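Local coordinates for DNA mismatch repair protein MutS (PDB 1EWQ) that binds mismatched DNA and has a weak ATPase activity, acting as an ATP-dependent sensor of damage in DNA mismatch repair, at residues Leu126-Arg129 against Glu130-Leu134; Glu333-Ala336 against Thr337-Leu341; Glu431-Ile435 against Pro436-Val440. All blocks are in the same frame, centred on the assembly; numbering follows the deposited sequence.

In the fold
Contacts 1 and 2 are neighbours, their centres about 14 Å apart, whereas contact 3 lies about 62 and 56 Å from their centres. Contact 1 is a surface loop between strands 110-116 and 134-139, held through backbone carbonyls and a water. Contact 2, about two turns of helix 332-340, is partly buried, with regular backbone bonds inside and charged ends reaching outward; its Arg334 joins the two by donating to carbonyls of Pro128 and Glu130. Contact 3 is also partly buried, but at the far end of helix 406-433, probably in the clamp region far out along the lever helices. It rests on apolar side chains, one beta-turn bond and a threonine hydroxyl at the helix end.

Contact 1 (Leu126-Arg129 against Glu130-Leu134); sequences LLPR and EANYL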
loop_
_atom_site.group_PDB
_atom_site.type_symbol
_atom_site.label_atom_id
_atom_site.label_comp_id
_atom_site.label_asym_id
_atom_site.label_seq_id
_atom_site.Cartn_x
_atom_site.Cartn_y
_atom_site.Cartn_z
ATOM N N LEU C 126 0.095 -15.120 -12.930
ATOM C CA LEU C 126 0.953 -14.559 -11.888
ATOM C C LEU C 126 2.075 -13.722 -12.505
ATOM O O LEU C 126 2.925 -13.185 -11.799
ATOM C CB LEU C 126 1.571 -15.685 -11.053
ATOM C CG LEU C 126 0.630 -16.817 -10.640
ATOM C CD1 LEU C 126 1.375 -17.840 -9.788
ATOM C CD2 LEU C 126 -0.546 -16.234 -9.878
ATOM N N LEU C 127 2.066 -13.618 -13.828
ATOM C CA LEU C 127 3.084 -12.876 -14.550
ATOM C C LEU C 127 2.597 -11.565 -15.142
ATOM O O LEU C 127 1.422 -11.417 -15.471
ATOM C CB LEU C 127 3.625 -13.728 -15.696
ATOM C CG LEU C 127 4.567 -14.875 -15.343
ATOM C CD1 LEU C 127 4.662 -15.840 -16.526
ATOM C CD2 LEU C 127 5.930 -14.302 -14.962
ATOM N N PRO C 128 3.510 -10.593 -15.286
ATOM C CA PRO C 128 3.161 -9.295 -15.865
ATOM C C PRO C 128 3.363 -9.483 -17.369
ATOM O O PRO C 128 3.905 -10.505 -17.789
ATOM C CB PRO C 128 4.191 -8.361 -15.248
ATOM C CG PRO C 128 5.415 -9.218 -15.208
ATOM C CD PRO C 128 4.877 -10.573 -14.732
ATOM N N ARG C 129 2.922 -8.534 -18.186
ATOM C CA ARG C 129 3.116 -8.662 -19.631
ATOM C C ARG C 129 4.610 -8.574 -19.918
ATOM O O ARG C 129 5.135 -9.273 -20.775
ATOM C CB ARG C 129 2.394 -7.533 -20.378
ATOM C CG ARG C 129 1.226 -7.974 -21.248
ATOM C CD ARG C 129 0.554 -6.775 -21.919
ATOM N NE ARG C 129 -0.674 -7.165 -22.615
ATOM C CZ ARG C 129 -0.732 -7.556 -23.887
ATOM N NH1 ARG C 129 0.369 -7.605 -24.619
ATOM N NH2 ARG C 129 -1.893 -7.907 -24.428
ATOM N N GLU C 130 5.276 -7.703 -19.172
ATOM C CA GLU C 130 6.708 -7.454 -19.286
ATOM C C GLU C 130 7.591 -8.669 -18.968
ATOM O O GLU C 130 7.125 -9.683 -18.462
ATOM C CB GLU C 130 7.111 -6.318 -18.335
ATOM C CG GLU C 130 6.478 -4.969 -18.613
ATOM C CD GLU C 130 4.970 -4.957 -18.420
ATOM O OE1 GLU C 130 4.471 -5.644 -17.501
ATOM O OE2 GLU C 130 4.285 -4.244 -19.183
ATOM N N ALA C 131 8.881 -8.537 -19.250
ATOM C CA ALA C 131 9.825 -9.603 -18.967
ATOM C C ALA C 131 9.925 -9.725 -17.453
ATOM O O ALA C 131 9.854 -8.730 -16.735
ATOM C CB ALA C 131 11.180 -9.277 -19.556
ATOM N N ASN C 132 10.085 -10.952 -16.975
ATOM C CA ASN C 132 10.194 -11.216 -15.551
ATOM C C ASN C 132 11.553 -11.885 -15.343
ATOM O O ASN C 132 11.729 -13.072 -15.635
ATOM C CB ASN C 132 9.052 -12.138 -15.129
ATOM C CG ASN C 132 8.923 -12.252 -13.642
ATOM O OD1 ASN C 132 9.139 -13.324 -13.068
ATOM N ND2 ASN C 132 8.569 -11.149 -12.997
ATOM N N TYR C 133 12.511 -11.118 -14.835
ATOM C CA TYR C 133 13.860 -11.632 -14.663
ATOM C C TYR C 133 14.308 -12.085 -13.288
ATOM O O TYR C 133 14.024 -11.444 -12.273
ATOM C CB TYR C 133 14.903 -10.598 -15.119
ATOM C CG TYR C 133 14.872 -10.198 -16.579
ATOM C CD1 TYR C 133 14.546 -8.889 -16.958
ATOM C CD2 TYR C 133 15.209 -11.109 -17.580
ATOM C CE1 TYR C 133 14.564 -8.503 -18.297
ATOM C CE2 TYR C 133 15.230 -10.727 -18.923
ATOM C CZ TYR C 133 14.907 -9.425 -19.270
ATOM O OH TYR C 133 14.928 -9.051 -20.597
ATOM N N LEU C 134 15.032 -13.200 -13.290
ATOM C CA LEU C 134 15.691 -13.718 -12.097
ATOM C C LEU C 134 17.093 -13.231 -12.452
ATOM O O LEU C 134 17.549 -13.443 -13.569
ATOM C CB LEU C 134 15.697 -15.251 -12.055
ATOM C CG LEU C 134 16.619 -15.868 -10.981
ATOM C CD1 LEU C 134 16.167 -15.452 -9.597
ATOM C CD2 LEU C 134 16.615 -17.382 -11.094
HETATM O O HOH W 1 1.899 -6.195 -16.666
#
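Glu130 folds its carboxylate back over the chain just before it, OE1 coming to 3.5 Å from Pro128 CB. Its CG stands beside the backbone N (chi1 -63°) and the chain then bends at CG (chi2 65°), which turns the acid back toward residues 128 and 129 instead of letting it run outward. A water closes the small loop this makes: it accepts from Arg129 N at 3.0 Å and donates to Glu130 OE1 at 2.8 Å, bridging the backbone amide to the acid of the next residue. On the other side of the proline ring, the side chains of Leu127 and Asn132 cross at about a right angle, with Leu127 CD2 resting 3.8 Å from Asn132 CB. Pro128 CG also lies 3.7 Å from the carbonyl oxygen Glu130 O, and the ring is thus lined by Glu130 at both its CB and CG. No direct hydrogen bond is clear between 126-129 and 130-134; the bend belongs to the irregular linker that leaves strand 110-116 of the first mixed sheet and enters strand 134-139, an inner strand of the second, and so joins the first two domains of MutS. Anchors come from the second shell. Arg334 of helix 332-340 donates through NH1 to Pro128 O and through NH2 to Glu130 O, while Arg286 NH1 takes Arg129 O, so that three successive carbonyls are met by guanidinium groups. Further along, Asp149 OD2 accepts from Asn132 N, and the hydroxyl of Tyr133 is hydrogen-bonded to Glu154 OE1. The extended side chain of Arg129 leads away from the bend and packs on helix 282-293, against Ala282 and Arg285.

Contact 2 (Glu333-Ala336 against Thr337-Leu341); sequences ERLA and TRLEL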
loop_
_atom_site.group_PDB
_atom_site.type_symbol
_atom_site.label_atom_id
_atom_site.label_comp_id
_atom_site.label_asym_id
_atom_site.label_seq_id
_atom_site.Cartn_x
_atom_site.Cartn_y
_atom_site.Cartn_z
ATOM N N GLU C 333 5.283 -16.898 -27.487
ATOM C CA GLU C 333 6.602 -17.169 -26.950
ATOM C C GLU C 333 6.463 -17.867 -25.588
ATOM O O GLU C 333 7.115 -18.888 -25.337
ATOM C CB GLU C 333 7.396 -15.865 -26.829
ATOM C CG GLU C 333 8.701 -15.995 -26.066
ATOM C CD GLU C 333 9.573 -14.752 -26.180
ATOM O OE1 GLU C 333 9.027 -13.625 -26.145
ATOM O OE2 GLU C 333 10.804 -14.905 -26.291
ATOM N N ARG C 334 5.614 -17.330 -24.715
ATOM C CA ARG C 334 5.405 -17.953 -23.406
ATOM C C ARG C 334 4.608 -19.254 -23.541
ATOM O O ARG C 334 4.728 -20.162 -22.723
ATOM C CB ARG C 334 4.685 -16.986 -22.460
ATOM C CG ARG C 334 5.643 -16.046 -21.771
ATOM C CD ARG C 334 4.951 -15.061 -20.853
ATOM N NE ARG C 334 5.932 -14.202 -20.193
ATOM C CZ ARG C 334 5.642 -13.064 -19.577
ATOM N NH1 ARG C 334 4.393 -12.628 -19.536
ATOM N NH2 ARG C 334 6.602 -12.372 -18.988
ATOM N N LEU C 335 3.805 -19.333 -24.593
ATOM C CA LEU C 335 2.995 -20.514 -24.869
ATOM C C LEU C 335 3.943 -21.641 -25.318
ATOM O O LEU C 335 3.791 -22.803 -24.928
ATOM C CB LEU C 335 1.978 -20.176 -25.963
ATOM C CG LEU C 335 0.683 -20.984 -26.059
ATOM C CD1 LEU C 335 0.976 -22.432 -26.458
ATOM C CD2 LEU C 335 -0.026 -20.924 -24.712
ATOM N N ALA C 336 4.935 -21.286 -26.127
ATOM C CA ALA C 336 5.914 -22.257 -26.600
ATOM C C ALA C 336 6.678 -22.866 -25.420
ATOM O O ALA C 336 6.878 -24.085 -25.358
ATOM C CB ALA C 336 6.888 -21.580 -27.560
ATOM N N THR C 337 7.087 -22.003 -24.488
ATOM C CA THR C 337 7.829 -22.406 -23.294
ATOM C C THR C 337 7.021 -23.365 -22.423
ATOM O O THR C 337 7.552 -24.367 -21.931
ATOM C CB THR C 337 8.231 -21.177 -22.430
ATOM O OG1 THR C 337 9.008 -20.263 -23.218
ATOM C CG2 THR C 337 9.052 -21.614 -21.220
ATOM N N ARG C 338 5.741 -23.060 -22.218
ATOM C CA ARG C 338 4.900 -23.933 -21.411
ATOM C C ARG C 338 4.757 -25.275 -22.128
ATOM O O ARG C 338 4.752 -26.330 -21.493
ATOM C CB ARG C 338 3.525 -23.296 -21.166
ATOM C CG ARG C 338 3.575 -22.105 -20.212
ATOM C CD ARG C 338 2.210 -21.483 -19.959
ATOM N NE ARG C 338 1.319 -22.333 -19.177
ATOM C CZ ARG C 338 1.496 -22.664 -17.894
ATOM N NH1 ARG C 338 2.550 -22.226 -17.210
ATOM N NH2 ARG C 338 0.597 -23.432 -17.282
ATOM N N LEU C 339 4.646 -25.231 -23.453
ATOM C CA LEU C 339 4.542 -26.448 -24.241
ATOM C C LEU C 339 5.801 -27.289 -24.047
ATOM O O LEU C 339 5.719 -28.475 -23.730
ATOM C CB LEU C 339 4.367 -26.123 -25.732
ATOM C CG LEU C 339 2.947 -25.813 -26.232
ATOM C CD1 LEU C 339 2.990 -25.236 -27.634
ATOM C CD2 LEU C 339 2.111 -27.094 -26.193
ATOM N N GLU C 340 6.964 -26.663 -24.236
ATOM C CA GLU C 340 8.243 -27.360 -24.110
ATOM C C GLU C 340 8.462 -27.930 -22.712
ATOM O O GLU C 340 9.096 -28.973 -22.564
ATOM C CB GLU C 340 9.417 -26.422 -24.455
ATOM C CG GLU C 340 9.396 -25.869 -25.876
ATOM C CD GLU C 340 10.346 -24.695 -26.071
ATOM O OE1 GLU C 340 10.668 -24.011 -25.077
ATOM O OE2 GLU C 340 10.754 -24.439 -27.223
ATOM N N LEU C 341 7.943 -27.246 -21.696
ATOM C CA LEU C 341 8.097 -27.681 -20.312
ATOM C C LEU C 341 7.018 -28.657 -19.839
ATOM O O LEU C 341 6.999 -29.034 -18.674
ATOM C CB LEU C 341 8.118 -26.463 -19.375
ATOM C CG LEU C 341 9.378 -25.594 -19.438
ATOM C CD1 LEU C 341 9.215 -24.335 -18.596
ATOM C CD2 LEU C 341 10.560 -26.417 -18.960
#
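Glu340 N donates to Ala336 O at 2.8 Å, fairly straight at 164°, the shortest of four consecutive i to i+4 bonds that run through this alpha helix. There the donor is also tilted least from the carbonyl plane, by 16°. Leu339 N to Leu335 O, Arg338 N to Arg334 O and Thr337 N to Glu333 O make up the other three. Thr337 OG1, beside its own backbone N, is hydrogen-bonded to Ser151 O, with Glu333 O nearby at 3.2 Å. Outside the helix, Glu333 OE1 pairs with Arg286, Arg338 NE with Asp348, and Glu340 OE1 with Arg518 of helix 514-540. Arg334 NE runs outward to Ser151 OG, and its guanidinium also holds the 126-134 loop. An alanine in place of Glu340 would remove the carboxylate and is likely to leave Arg518 without this ionic partner, weakening the tie to helix 514-540. The apolar side is made by Leu335 and Leu339, whose side chains cross obliquely. With Leu335 chi1 at -156° and the branch turned along the helix, its CD1 meets the CD1 methyl of Leu339 at 3.6 Å. Leu339 continues onto Leu517, Arg507 and Ala510 of the long helices 479-511 and 514-540. The chemistry is therefore mixed: Leu339 packs the short helix on helices 479-511 and 514-540, and the salt bridge from Glu340 adds an ionic tie to the latter.

Contact 3 (Glu431-Ile435 against Pro436-Val440); sequences ERTGI and PTLKV
A helix end followed by a type I beta turn carries the chain from helix 406-433 into strand 439-443, and the contact lies in this reversal. The turn runs from Ile435 to Leu438 and is closed by Leu438 N donating to Ile435 O at 3.0 Å. That bond is fairly straight at hydrogen (161°), but the donor sits above the carbonyl plane, 52° out of it, and is not on a lone pair. Pro436 takes the second position of the turn. Beside the turn bond, Ile435 CB lies 4.2 Å from Leu438 CB, and also borders the proline ring. Leu438 holds CG anti to its backbone N (chi1 177°), an orientation that sends the side chain back toward the helix end, where CD1 reaches Thr433 OG1 at 3.8 Å; the two side chains cross at about a right angle. This helix end and the four-stranded antiparallel sheet that follows are consistent with the MutS clamp, which closes on the DNA; the bound duplex comes within about 9 Å of the nearest atom here. Just ahead of the turn, Gly434 leaves helical geometry with positive phi, and Thr433 OG1 accepts from Ile435 N at 3.1 Å, forming an ST turn. The hydroxyl reaches this amide from between its own backbone N and carbonyl carbon, and it is also hydrogen-bonded to Glu429 O one helical turn back, so a single oxygen links the last turn of the helix to the first residue of the beta turn. Strand 439-443, outermost in its sheet, is joined to strand 449-453 by backbone hydrogen bonds between Lys439 and Glu451, with Val452 touching Ile435 and Leu450 touching Leu438, while Arg430 NE on the helix donates to Leu438 O.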
loop_
_atom_site.group_PDB
_atom_site.type_symbol
_atom_site.label_atom_id
_atom_site.label_comp_id
_atom_site.label_asym_id
_atom_site.label_seq_id
_atom_site.Cartn_x
_atom_site.Cartn_y
_atom_site.Cartn_z
ATOM N N GLU C 431 -45.980 -46.147 -14.822
ATOM C CA GLU C 431 -47.121 -46.899 -15.328
ATOM C C GLU C 431 -47.362 -48.180 -14.525
ATOM O O GLU C 431 -48.502 -48.509 -14.201
ATOM C CB GLU C 431 -46.926 -47.222 -16.817
ATOM C CG GLU C 431 -48.186 -47.762 -17.506
ATOM C CD GLU C 431 -49.370 -46.809 -17.412
ATOM O OE1 GLU C 431 -49.692 -46.358 -16.289
ATOM O OE2 GLU C 431 -49.989 -46.514 -18.459
ATOM N N ARG C 432 -46.298 -48.903 -14.202
ATOM C CA ARG C 432 -46.444 -50.124 -13.408
ATOM C C ARG C 432 -47.118 -49.820 -12.063
ATOM O O ARG C 432 -48.132 -50.425 -11.707
ATOM C CB ARG C 432 -45.080 -50.756 -13.119
ATOM C CG ARG C 432 -44.386 -51.432 -14.288
ATOM C CD ARG C 432 -43.079 -52.044 -13.793
ATOM N NE ARG C 432 -42.475 -52.957 -14.759
ATOM C CZ ARG C 432 -41.469 -53.786 -14.477
ATOM N NH1 ARG C 432 -40.951 -53.810 -13.249
ATOM N NH2 ARG C 432 -40.993 -54.608 -15.412
ATOM N N THR C 433 -46.537 -48.878 -11.324
ATOM C CA THR C 433 -47.035 -48.505 -10.006
ATOM C C THR C 433 -48.256 -47.605 -10.030
ATOM O O THR C 433 -49.017 -47.573 -9.069
ATOM C CB THR C 433 -45.954 -47.774 -9.181
ATOM O OG1 THR C 433 -45.742 -46.463 -9.724
ATOM C CG2 THR C 433 -44.645 -48.555 -9.199
ATOM N N GLY C 434 -48.437 -46.863 -11.118
ATOM C CA GLY C 434 -49.568 -45.959 -11.210
ATOM C C GLY C 434 -49.338 -44.678 -10.422
ATOM O O GLY C 434 -50.267 -43.911 -10.192
ATOM N N ILE C 435 -48.099 -44.447 -9.995
ATOM C CA ILE C 435 -47.765 -43.246 -9.245
ATOM C C ILE C 435 -47.237 -42.210 -10.243
ATOM O O ILE C 435 -46.058 -42.204 -10.592
ATOM C CB ILE C 435 -46.697 -43.552 -8.183
ATOM C CG1 ILE C 435 -47.126 -44.771 -7.362
ATOM C CG2 ILE C 435 -46.508 -42.348 -7.271
ATOM C CD1 ILE C 435 -46.108 -45.215 -6.332
ATOM N N PRO C 436 -48.115 -41.312 -10.712
ATOM C CA PRO C 436 -47.753 -40.273 -11.682
ATOM C C PRO C 436 -46.521 -39.428 -11.372
ATOM O O PRO C 436 -45.717 -39.166 -12.264
ATOM C CB PRO C 436 -49.033 -39.439 -11.787
ATOM C CG PRO C 436 -49.634 -39.584 -10.424
ATOM C CD PRO C 436 -49.464 -41.063 -10.175
ATOM N N THR C 437 -46.362 -39.005 -10.120
ATOM C CA THR C 437 -45.214 -38.179 -9.758
ATOM C C THR C 437 -43.937 -38.944 -9.406
ATOM O O THR C 437 -42.971 -38.349 -8.932
ATOM C CB THR C 437 -45.559 -37.246 -8.587
ATOM O OG1 THR C 437 -46.100 -38.014 -7.504
ATOM C CG2 THR C 437 -46.570 -36.197 -9.027
ATOM N N LEU C 438 -43.920 -40.256 -9.630
ATOM C CA LEU C 438 -42.724 -41.048 -9.334
ATOM C C LEU C 438 -41.567 -40.492 -10.155
ATOM O O LEU C 438 -41.755 -40.026 -11.278
ATOM C CB LEU C 438 -42.947 -42.524 -9.680
ATOM C CG LEU C 438 -41.774 -43.498 -9.491
ATOM C CD1 LEU C 438 -42.304 -44.913 -9.392
ATOM C CD2 LEU C 438 -40.777 -43.371 -10.645
ATOM N N LYS C 439 -40.368 -40.534 -9.593
ATOM C CA LYS C 439 -39.216 -40.016 -10.303
ATOM C C LYS C 439 -37.945 -40.811 -10.121
ATOM O O LYS C 439 -37.757 -41.483 -9.114
ATOM C CB LYS C 439 -38.957 -38.554 -9.894
ATOM C CG LYS C 439 -39.840 -37.556 -10.635
ATOM C CD LYS C 439 -39.500 -36.105 -10.298
ATOM C CE LYS C 439 -39.844 -35.768 -8.859
ATOM N NZ LYS C 439 -39.624 -34.320 -8.554
ATOM N N VAL C 440 -37.088 -40.744 -11.132
ATOM C CA VAL C 440 -35.781 -41.378 -11.082
ATOM C C VAL C 440 -34.831 -40.198 -10.916
ATOM O O VAL C 440 -34.733 -39.344 -11.795
ATOM C CB VAL C 440 -35.433 -42.122 -12.388
ATOM C CG1 VAL C 440 -33.930 -42.413 -12.427
ATOM C CG2 VAL C 440 -36.223 -43.427 -12.471
#